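Local coordinates for protein CCMAN5 (Cellulosimicrobium cellulans, PDB 2XSG) that hydrolyses alpha-mannosidic bonds as a calcium-binding family 92 glycoside hydrolase and enables mannose-6-phosphate modification of yeast-made lysosomal enzymes, at residues R372-E386 against G423-L437. Sequence-based numbering, arbitrary orientation.
Sequences RDMVQSLVYLFADAE and GFDRLDEAYPALQRL
Two helices of the family 92 catalytic domain, consistent with its (alpha/alpha)6-barrel fold, cross here with knobs-into-holes packing. The axes of segments 372-386 and 427-437 approach to 7.1 Å at 73°, and the backbones come nearest at A383 and A430, whose CA atoms are 3.9 Å apart. The F382 ring is one knob, set among A430, A433, L434 and L437. L434 CD2 lies 3.6 Å from its centroid, over the face, and A433 CB meets its edge. The type II turn from F424 to L427 leads into the second helix. The bent Q376 side chain (chi2 64°) turns its amide to the D425 backbone: OE1 accepts from D425 N, and NE2 gives a 2.9 Å bond to D425 O. R426, the N-cap residue, stands its guanidinium nearly upright over one face of the Y380 ring, planes 78° apart, in a cation-pi contact. Its NH2 binds D384 OD1 at 2.6 Å, from above the carboxylate plane, while Y332 holds D384 OD2. E386 is a second knob, among E429, P432, A433 and R436. R436 NH1 and NH2 both grip E386 OE1, at 3.0 and 3.1 Å, and E386 CD rests on P432 CG. An alanine here is likely to leave the R436 guanidinium without its carboxylate mate and to uncover P432 CG. E386 CG also sits 3.4 Å from E429 O.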
ATOM      1  N   ARG A 372     -15.260  -1.984  -5.524  1.00  5.20           N
ATOM      2  CA  ARG A 372     -16.004  -1.448  -6.652  1.00  5.45           C
ATOM      3  C   ARG A 372     -15.757   0.068  -6.767  1.00  5.86           C
ATOM      4  O   ARG A 372     -15.463   0.567  -7.855  1.00  5.58           O
ATOM      5  CB  ARG A 372     -17.503  -1.766  -6.575  1.00  5.84           C
ATOM      6  CG  ARG A 372     -18.249  -1.362  -7.866  1.00  7.37           C
ATOM      7  CD  ARG A 372     -19.791  -1.471  -7.830  1.00 11.33           C
ATOM      8  NE  ARG A 372     -20.302  -1.368  -9.207  1.00 16.07           N
ATOM      9  CZ  ARG A 372     -20.468  -0.218  -9.864  1.00 18.22           C
ATOM     10  NH1 ARG A 372     -20.204   0.947  -9.269  1.00 19.12           N
ATOM     11  NH2 ARG A 372     -20.906  -0.218 -11.120  1.00 18.79           N
ATOM     12  N   ASP A 373     -15.838   0.796  -5.655  1.00  5.78           N
ATOM     13  CA  ASP A 373     -15.661   2.255  -5.726  1.00  6.19           C
ATOM     14  C   ASP A 373     -14.254   2.618  -6.207  1.00  5.68           C
ATOM     15  O   ASP A 373     -14.072   3.553  -6.982  1.00  5.09           O
ATOM     16  CB  ASP A 373     -15.965   2.938  -4.392  1.00  6.08           C
ATOM     17  CG  ASP A 373     -17.469   3.168  -4.161  1.00  7.81           C
ATOM     18  OD1 ASP A 373     -18.315   2.719  -4.968  1.00  6.79           O
ATOM     19  OD2 ASP A 373     -17.791   3.808  -3.137  1.00  8.87           O
ATOM     20  N   MET A 374     -13.259   1.862  -5.744  1.00  4.96           N
ATOM     21  CA  MET A 374     -11.892   2.066  -6.181  1.00  3.88           C
ATOM     22  C   MET A 374     -11.713   1.883  -7.693  1.00  3.23           C
ATOM     23  O   MET A 374     -11.035   2.679  -8.343  1.00  2.54           O
ATOM     24  CB  MET A 374     -10.967   1.132  -5.410  1.00  3.87           C
ATOM     25  CG  MET A 374     -10.855   1.488  -3.937  1.00  3.96           C
ATOM     26  SD  MET A 374      -9.763   0.330  -3.098  1.00  6.06           S
ATOM     27  CE  MET A 374      -9.623   1.079  -1.470  1.00  5.82           C
ATOM     28  N   VAL A 375     -12.309   0.824  -8.246  1.00  2.66           N
ATOM     29  CA  VAL A 375     -12.187   0.555  -9.669  1.00  2.79           C
ATOM     30  C   VAL A 375     -12.918   1.630 -10.467  1.00  2.51           C
ATOM     31  O   VAL A 375     -12.396   2.120 -11.469  1.00  2.62           O
ATOM     32  CB  VAL A 375     -12.689  -0.860 -10.050  1.00  2.99           C
ATOM     33  CG1 VAL A 375     -12.586  -1.063 -11.570  1.00  2.74           C
ATOM     34  CG2 VAL A 375     -11.857  -1.949  -9.287  1.00  3.41           C
ATOM     35  N   GLN A 376     -14.116   1.996 -10.012  1.00  2.84           N
ATOM     36  CA  GLN A 376     -14.874   3.072 -10.637  1.00  3.18           C
ATOM     37  C   GLN A 376     -14.058   4.360 -10.629  1.00  3.45           C
ATOM     38  O   GLN A 376     -14.063   5.116 -11.608  1.00  3.06           O
ATOM     39  CB  GLN A 376     -16.223   3.297  -9.944  1.00  3.37           C
ATOM     40  CG  GLN A 376     -17.100   4.432 -10.586  1.00  2.37           C
ATOM     41  CD  GLN A 376     -17.545   4.154 -12.023  1.00  5.22           C
ATOM     42  OE1 GLN A 376     -18.673   3.714 -12.258  1.00  5.81           O
ATOM     43  NE2 GLN A 376     -16.670   4.446 -12.996  1.00  4.30           N
ATOM     44  N   SER A 377     -13.356   4.593  -9.522  1.00  3.18           N
ATOM     45  CA  SER A 377     -12.533   5.798  -9.375  1.00  3.14           C
ATOM     46  C   SER A 377     -11.381   5.770 -10.364  1.00  3.04           C
ATOM     47  O   SER A 377     -11.055   6.793 -10.994  1.00  2.88           O
ATOM     48  CB  SER A 377     -12.011   5.910  -7.944  1.00  3.83           C
ATOM     49  OG  SER A 377     -13.097   5.969  -7.029  1.00  4.49           O
ATOM     50  N   LEU A 378     -10.770   4.591 -10.501  1.00  2.78           N
ATOM     51  CA  LEU A 378      -9.651   4.405 -11.427  1.00  3.14           C
ATOM     52  C   LEU A 378     -10.109   4.681 -12.863  1.00  2.98           C
ATOM     53  O   LEU A 378      -9.390   5.319 -13.642  1.00  2.86           O
ATOM     54  CB  LEU A 378      -9.085   2.982 -11.305  1.00  2.62           C
ATOM     55  CG  LEU A 378      -7.857   2.573 -12.129  1.00  4.03           C
ATOM     56  CD1 LEU A 378      -6.715   3.576 -11.982  1.00  2.00           C
ATOM     57  CD2 LEU A 378      -7.431   1.157 -11.677  1.00  3.81           C
ATOM     58  N   VAL A 379     -11.321   4.215 -13.178  1.00  2.97           N
ATOM     59  CA  VAL A 379     -11.973   4.508 -14.467  1.00  3.57           C
ATOM     60  C   VAL A 379     -12.176   6.017 -14.693  1.00  3.43           C
ATOM     61  O   VAL A 379     -11.839   6.517 -15.761  1.00  3.38           O
ATOM     62  CB  VAL A 379     -13.284   3.704 -14.650  1.00  2.53           C
ATOM     63  CG1 VAL A 379     -14.054   4.191 -15.859  1.00  3.81           C
ATOM     64  CG2 VAL A 379     -12.968   2.208 -14.802  1.00  3.06           C
ATOM     65  N   TYR A 380     -12.681   6.733 -13.689  1.00  3.20           N
ATOM     66  CA  TYR A 380     -12.874   8.187 -13.795  1.00  4.06           C
ATOM     67  C   TYR A 380     -11.576   8.938 -13.993  1.00  4.07           C
ATOM     68  O   TYR A 380     -11.539   9.936 -14.723  1.00  4.54           O
ATOM     69  CB  TYR A 380     -13.552   8.753 -12.553  1.00  4.11           C
ATOM     70  CG  TYR A 380     -15.035   8.861 -12.640  1.00  5.38           C
ATOM     71  CD1 TYR A 380     -15.791   7.824 -13.175  1.00  6.37           C
ATOM     72  CD2 TYR A 380     -15.700  10.002 -12.178  1.00  7.77           C
ATOM     73  CE1 TYR A 380     -17.167   7.913 -13.260  1.00  7.22           C
ATOM     74  CE2 TYR A 380     -17.095  10.100 -12.256  1.00  6.48           C
ATOM     75  CZ  TYR A 380     -17.808   9.045 -12.803  1.00  7.19           C
ATOM     76  OH  TYR A 380     -19.164   9.083 -12.883  1.00  6.96           O
ATOM     77  N   LEU A 381     -10.522   8.452 -13.339  1.00  3.86           N
ATOM     78  CA  LEU A 381      -9.204   9.077 -13.409  1.00  4.18           C
ATOM     79  C   LEU A 381      -8.647   9.064 -14.829  1.00  4.03           C
ATOM     80  O   LEU A 381      -8.134  10.082 -15.305  1.00  4.12           O
ATOM     81  CB  LEU A 381      -8.222   8.428 -12.423  1.00  3.03           C
ATOM     82  CG  LEU A 381      -6.824   9.057 -12.421  1.00  3.84           C
ATOM     83  CD1 LEU A 381      -6.900  10.486 -11.902  1.00  2.92           C
ATOM     84  CD2 LEU A 381      -5.832   8.246 -11.611  1.00  3.97           C
ATOM     85  N   PHE A 382      -8.749   7.913 -15.494  1.00  4.52           N
ATOM     86  CA  PHE A 382      -8.327   7.788 -16.901  1.00  4.57           C
ATOM     87  C   PHE A 382      -9.306   8.470 -17.864  1.00  5.13           C
ATOM     88  O   PHE A 382      -8.897   9.026 -18.875  1.00  5.34           O
ATOM     89  CB  PHE A 382      -8.072   6.319 -17.282  1.00  4.47           C
ATOM     90  CG  PHE A 382      -6.684   5.843 -16.904  1.00  4.47           C
ATOM     91  CD1 PHE A 382      -5.609   6.057 -17.752  1.00  4.39           C
ATOM     92  CD2 PHE A 382      -6.446   5.250 -15.662  1.00  2.49           C
ATOM     93  CE1 PHE A 382      -4.306   5.657 -17.391  1.00  2.91           C
ATOM     94  CE2 PHE A 382      -5.162   4.847 -15.302  1.00  3.25           C
ATOM     95  CZ  PHE A 382      -4.089   5.063 -16.170  1.00  2.15           C
ATOM     96  N   ALA A 383     -10.591   8.439 -17.531  1.00  5.52           N
ATOM     97  CA  ALA A 383     -11.606   9.108 -18.328  1.00  6.03           C
ATOM     98  C   ALA A 383     -11.352  10.622 -18.328  1.00  6.85           C
ATOM     99  O   ALA A 383     -11.523  11.292 -19.371  1.00  6.82           O
ATOM    100  CB  ALA A 383     -12.977   8.785 -17.801  1.00  6.12           C
ATOM    101  N   ASP A 384     -10.920  11.135 -17.175  1.00  6.79           N
ATOM    102  CA  ASP A 384     -10.548  12.540 -17.010  1.00  7.44           C
ATOM    103  C   ASP A 384      -9.312  12.936 -17.825  1.00  7.95           C
ATOM    104  O   ASP A 384      -9.322  13.989 -18.486  1.00  8.63           O
ATOM    105  CB  ASP A 384     -10.359  12.897 -15.527  1.00  7.51           C
ATOM    106  CG  ASP A 384     -11.678  12.970 -14.765  1.00  7.97           C
ATOM    107  OD1 ASP A 384     -12.758  12.967 -15.418  1.00  8.13           O
ATOM    108  OD2 ASP A 384     -11.640  13.010 -13.510  1.00  7.11           O
ATOM    109  N   ALA A 385      -8.265  12.112 -17.794  1.00  8.28           N
ATOM    110  CA  ALA A 385      -7.104  12.334 -18.664  1.00  9.01           C
ATOM    111  C   ALA A 385      -7.539  12.451 -20.127  1.00  9.33           C
ATOM    112  O   ALA A 385      -7.133  13.378 -20.837  1.00  9.43           O
ATOM    113  CB  ALA A 385      -6.060  11.223 -18.496  1.00  8.95           C
ATOM    114  N   GLU A 386      -8.381  11.525 -20.567  1.00  9.87           N
ATOM    115  CA  GLU A 386      -8.892  11.546 -21.932  1.00 10.91           C
ATOM    116  C   GLU A 386      -9.692  12.828 -22.242  1.00 11.38           C
ATOM    117  O   GLU A 386      -9.515  13.437 -23.305  1.00 11.54           O
ATOM    118  CB  GLU A 386      -9.712  10.276 -22.202  1.00 10.78           C
ATOM    119  CG  GLU A 386     -10.488  10.271 -23.496  1.00 12.34           C
ATOM    120  CD  GLU A 386      -9.610  10.116 -24.726  1.00 12.33           C
ATOM    121  OE1 GLU A 386      -8.373   9.987 -24.618  1.00 13.62           O
ATOM    122  OE2 GLU A 386     -10.182  10.086 -25.814  1.00 13.93           O
ATOM    123  N   GLY A 423     -21.508  -1.958 -15.106  1.00 13.28           N
ATOM    124  CA  GLY A 423     -22.029  -0.600 -14.956  1.00 13.34           C
ATOM    125  C   GLY A 423     -20.944   0.375 -14.523  1.00 12.78           C
ATOM    126  O   GLY A 423     -21.188   1.245 -13.699  1.00 13.51           O
ATOM    127  N   PHE A 424     -19.738   0.224 -15.058  1.00 12.49           N
ATOM    128  CA  PHE A 424     -18.661   1.165 -14.751  1.00 11.76           C
ATOM    129  C   PHE A 424     -18.793   2.363 -15.680  1.00 12.27           C
ATOM    130  O   PHE A 424     -18.383   2.319 -16.849  1.00 12.21           O
ATOM    131  CB  PHE A 424     -17.271   0.527 -14.865  1.00 11.37           C
ATOM    132  CG  PHE A 424     -16.879  -0.329 -13.667  1.00 10.47           C
ATOM    133  CD1 PHE A 424     -16.729   0.236 -12.399  1.00  8.01           C
ATOM    134  CD2 PHE A 424     -16.641  -1.689 -13.821  1.00  8.71           C
ATOM    135  CE1 PHE A 424     -16.363  -0.554 -11.296  1.00  8.88           C
ATOM    136  CE2 PHE A 424     -16.260  -2.485 -12.736  1.00  9.65           C
ATOM    137  CZ  PHE A 424     -16.122  -1.922 -11.472  1.00  8.37           C
ATOM    138  N   ASP A 425     -19.375   3.429 -15.140  1.00 11.84           N
ATOM    139  CA  ASP A 425     -19.606   4.640 -15.889  1.00 12.47           C
ATOM    140  C   ASP A 425     -18.290   5.192 -16.437  1.00 11.64           C
ATOM    141  O   ASP A 425     -17.280   5.215 -15.728  1.00 11.29           O
ATOM    142  CB  ASP A 425     -20.334   5.669 -15.010  1.00 13.09           C
ATOM    143  CG  ASP A 425     -20.680   6.949 -15.765  1.00 16.42           C
ATOM    144  OD1 ASP A 425     -21.241   6.853 -16.895  1.00 18.99           O
ATOM    145  OD2 ASP A 425     -20.381   8.051 -15.226  1.00 17.93           O
ATOM    146  N   ARG A 426     -18.321   5.600 -17.716  1.00 10.85           N
ATOM    147  CA  ARG A 426     -17.198   6.243 -18.420  1.00 10.18           C
ATOM    148  C   ARG A 426     -16.034   5.314 -18.773  1.00 10.01           C
ATOM    149  O   ARG A 426     -14.921   5.774 -19.031  1.00 10.55           O
ATOM    150  CB  ARG A 426     -16.682   7.477 -17.664  1.00 10.33           C
ATOM    151  CG  ARG A 426     -17.709   8.598 -17.564  1.00  9.86           C
ATOM    152  CD  ARG A 426     -17.011   9.934 -17.700  1.00 13.28           C
ATOM    153  NE  ARG A 426     -16.371  10.325 -16.465  1.00 12.12           N
ATOM    154  CZ  ARG A 426     -15.344  11.167 -16.362  1.00 11.69           C
ATOM    155  NH1 ARG A 426     -14.765  11.727 -17.435  1.00  7.28           N
ATOM    156  NH2 ARG A 426     -14.881  11.422 -15.149  1.00 10.45           N
ATOM    157  N   LEU A 427     -16.287   4.012 -18.802  1.00  9.31           N
ATOM    158  CA  LEU A 427     -15.252   3.051 -19.213  1.00  9.19           C
ATOM    159  C   LEU A 427     -14.853   3.284 -20.670  1.00  9.51           C
ATOM    160  O   LEU A 427     -13.672   3.222 -21.005  1.00 10.16           O
ATOM    161  CB  LEU A 427     -15.703   1.610 -18.980  1.00  8.36           C
ATOM    162  CG  LEU A 427     -14.756   0.458 -19.338  1.00  7.61           C
ATOM    163  CD1 LEU A 427     -13.503   0.475 -18.464  1.00  6.33           C
ATOM    164  CD2 LEU A 427     -15.497  -0.892 -19.228  1.00  4.85           C
ATOM    165  N   ASP A 428     -15.824   3.593 -21.531  1.00 10.19           N
ATOM    166  CA  ASP A 428     -15.511   3.899 -22.936  1.00 10.66           C
ATOM    167  C   ASP A 428     -14.501   5.055 -23.069  1.00 10.16           C
ATOM    168  O   ASP A 428     -13.641   5.010 -23.931  1.00  9.49           O
ATOM    169  CB  ASP A 428     -16.782   4.144 -23.784  1.00 10.94           C
ATOM    170  CG  ASP A 428     -17.649   5.301 -23.267  1.00 13.34           C
ATOM    171  OD1 ASP A 428     -17.371   5.879 -22.192  1.00 13.79           O
ATOM    172  OD2 ASP A 428     -18.645   5.624 -23.942  1.00 15.57           O
ATOM    173  N   GLU A 429     -14.611   6.060 -22.198  1.00 10.12           N
ATOM    174  CA  GLU A 429     -13.658   7.187 -22.162  1.00 10.07           C
ATOM    175  C   GLU A 429     -12.302   6.806 -21.571  1.00  9.65           C
ATOM    176  O   GLU A 429     -11.262   7.284 -22.039  1.00  9.38           O
ATOM    177  CB  GLU A 429     -14.188   8.340 -21.314  1.00 10.54           C
ATOM    178  CG  GLU A 429     -15.237   9.196 -21.928  1.00 11.99           C
ATOM    179  CD  GLU A 429     -15.630  10.306 -20.988  1.00 14.78           C
ATOM    180  OE1 GLU A 429     -14.800  11.228 -20.761  1.00 14.69           O
ATOM    181  OE2 GLU A 429     -16.764  10.238 -20.459  1.00 16.18           O
ATOM    182  N   ALA A 430     -12.318   5.996 -20.513  1.00  8.59           N
ATOM    183  CA  ALA A 430     -11.090   5.531 -19.889  1.00  8.16           C
ATOM    184  C   ALA A 430     -10.220   4.743 -20.877  1.00  8.40           C
ATOM    185  O   ALA A 430      -9.005   4.895 -20.903  1.00  8.37           O
ATOM    186  CB  ALA A 430     -11.416   4.673 -18.642  1.00  7.49           C
ATOM    187  N   TYR A 431     -10.860   3.918 -21.707  1.00  8.63           N
ATOM    188  CA  TYR A 431     -10.142   2.982 -22.600  1.00  8.25           C
ATOM    189  C   TYR A 431      -8.987   3.567 -23.452  1.00  7.76           C
ATOM    190  O   TYR A 431      -7.878   3.062 -23.383  1.00  7.83           O
ATOM    191  CB  TYR A 431     -11.135   2.162 -23.441  1.00  7.76           C
ATOM    192  CG  TYR A 431     -10.489   1.099 -24.289  1.00  8.35           C
ATOM    193  CD1 TYR A 431     -10.085  -0.103 -23.732  1.00  8.99           C
ATOM    194  CD2 TYR A 431     -10.287   1.300 -25.659  1.00  8.39           C
ATOM    195  CE1 TYR A 431      -9.478  -1.083 -24.495  1.00 10.65           C
ATOM    196  CE2 TYR A 431      -9.684   0.325 -26.440  1.00 10.03           C
ATOM    197  CZ  TYR A 431      -9.281  -0.867 -25.842  1.00 11.66           C
ATOM    198  OH  TYR A 431      -8.692  -1.845 -26.594  1.00 13.97           O
ATOM    199  N   PRO A 432      -9.226   4.634 -24.239  1.00  8.10           N
ATOM    200  CA  PRO A 432      -8.096   5.151 -25.024  1.00  8.05           C
ATOM    201  C   PRO A 432      -6.931   5.667 -24.163  1.00  8.09           C
ATOM    202  O   PRO A 432      -5.771   5.553 -24.575  1.00  8.36           O
ATOM    203  CB  PRO A 432      -8.714   6.306 -25.816  1.00  7.80           C
ATOM    204  CG  PRO A 432      -9.964   6.646 -25.067  1.00  7.98           C
ATOM    205  CD  PRO A 432     -10.471   5.351 -24.557  1.00  7.86           C
ATOM    206  N   ALA A 433      -7.233   6.235 -22.998  1.00  7.66           N
ATOM    207  CA  ALA A 433      -6.187   6.653 -22.074  1.00  7.78           C
ATOM    208  C   ALA A 433      -5.442   5.453 -21.486  1.00  7.09           C
ATOM    209  O   ALA A 433      -4.239   5.526 -21.239  1.00  7.34           O
ATOM    210  CB  ALA A 433      -6.754   7.545 -20.965  1.00  8.22           C
ATOM    211  N   LEU A 434      -6.159   4.358 -21.269  1.00  7.39           N
ATOM    212  CA  LEU A 434      -5.531   3.120 -20.833  1.00  7.30           C
ATOM    213  C   LEU A 434      -4.654   2.541 -21.954  1.00  8.15           C
ATOM    214  O   LEU A 434      -3.562   2.038 -21.675  1.00  8.09           O
ATOM    215  CB  LEU A 434      -6.568   2.111 -20.338  1.00  6.83           C
ATOM    216  CG  LEU A 434      -7.262   2.377 -18.999  1.00  5.40           C
ATOM    217  CD1 LEU A 434      -8.473   1.483 -18.850  1.00  5.49           C
ATOM    218  CD2 LEU A 434      -6.316   2.179 -17.844  1.00  3.32           C
ATOM    219  N   GLN A 435      -5.104   2.647 -23.210  1.00  8.50           N
ATOM    220  CA  GLN A 435      -4.275   2.252 -24.350  1.00  9.52           C
ATOM    221  C   GLN A 435      -2.945   3.019 -24.416  1.00  9.25           C
ATOM    222  O   GLN A 435      -1.893   2.408 -24.624  1.00  9.86           O
ATOM    223  CB  GLN A 435      -5.043   2.376 -25.682  1.00 10.14           C
ATOM    224  CG  GLN A 435      -4.337   1.727 -26.884  1.00 13.40           C
ATOM    225  CD  GLN A 435      -4.562   0.219 -26.990  1.00 17.88           C
ATOM    226  OE1 GLN A 435      -3.606  -0.568 -27.067  1.00 19.17           O
ATOM    227  NE2 GLN A 435      -5.828  -0.189 -27.008  1.00 20.15           N
ATOM    228  N   ARG A 436      -2.980   4.342 -24.225  1.00  9.06           N
ATOM    229  CA  ARG A 436      -1.749   5.147 -24.263  1.00  8.83           C
ATOM    230  C   ARG A 436      -0.818   4.807 -23.095  1.00  8.43           C
ATOM    231  O   ARG A 436       0.406   4.847 -23.239  1.00  7.87           O
ATOM    232  CB  ARG A 436      -2.044   6.652 -24.255  1.00  8.94           C
ATOM    233  CG  ARG A 436      -2.822   7.170 -25.462  1.00  8.89           C
ATOM    234  CD  ARG A 436      -2.876   8.713 -25.445  1.00  9.77           C
ATOM    235  NE  ARG A 436      -3.661   9.225 -24.317  1.00  7.66           N
ATOM    236  CZ  ARG A 436      -4.982   9.382 -24.341  1.00  8.06           C
ATOM    237  NH1 ARG A 436      -5.678   9.076 -25.442  1.00  8.40           N
ATOM    238  NH2 ARG A 436      -5.614   9.847 -23.269  1.00  6.73           N
ATOM    239  N   LEU A 437      -1.410   4.486 -21.943  1.00  8.53           N
ATOM    240  CA  LEU A 437      -0.656   4.050 -20.775  1.00  8.34           C
ATOM    241  C   LEU A 437       0.153   2.797 -21.103  1.00  8.78           C
ATOM    242  O   LEU A 437       1.355   2.738 -20.857  1.00  9.11           O
ATOM    243  CB  LEU A 437      -1.600   3.746 -19.604  1.00  8.28           C
ATOM    244  CG  LEU A 437      -0.906   3.193 -18.361  1.00  6.55           C
ATOM    245  CD1 LEU A 437      -0.207   4.319 -17.591  1.00  7.15           C
ATOM    246  CD2 LEU A 437      -1.879   2.463 -17.455  1.00  5.78           C
TER
HETATM  247  O   HOH W   1      -4.815  11.993 -22.048  1.00 20.62           O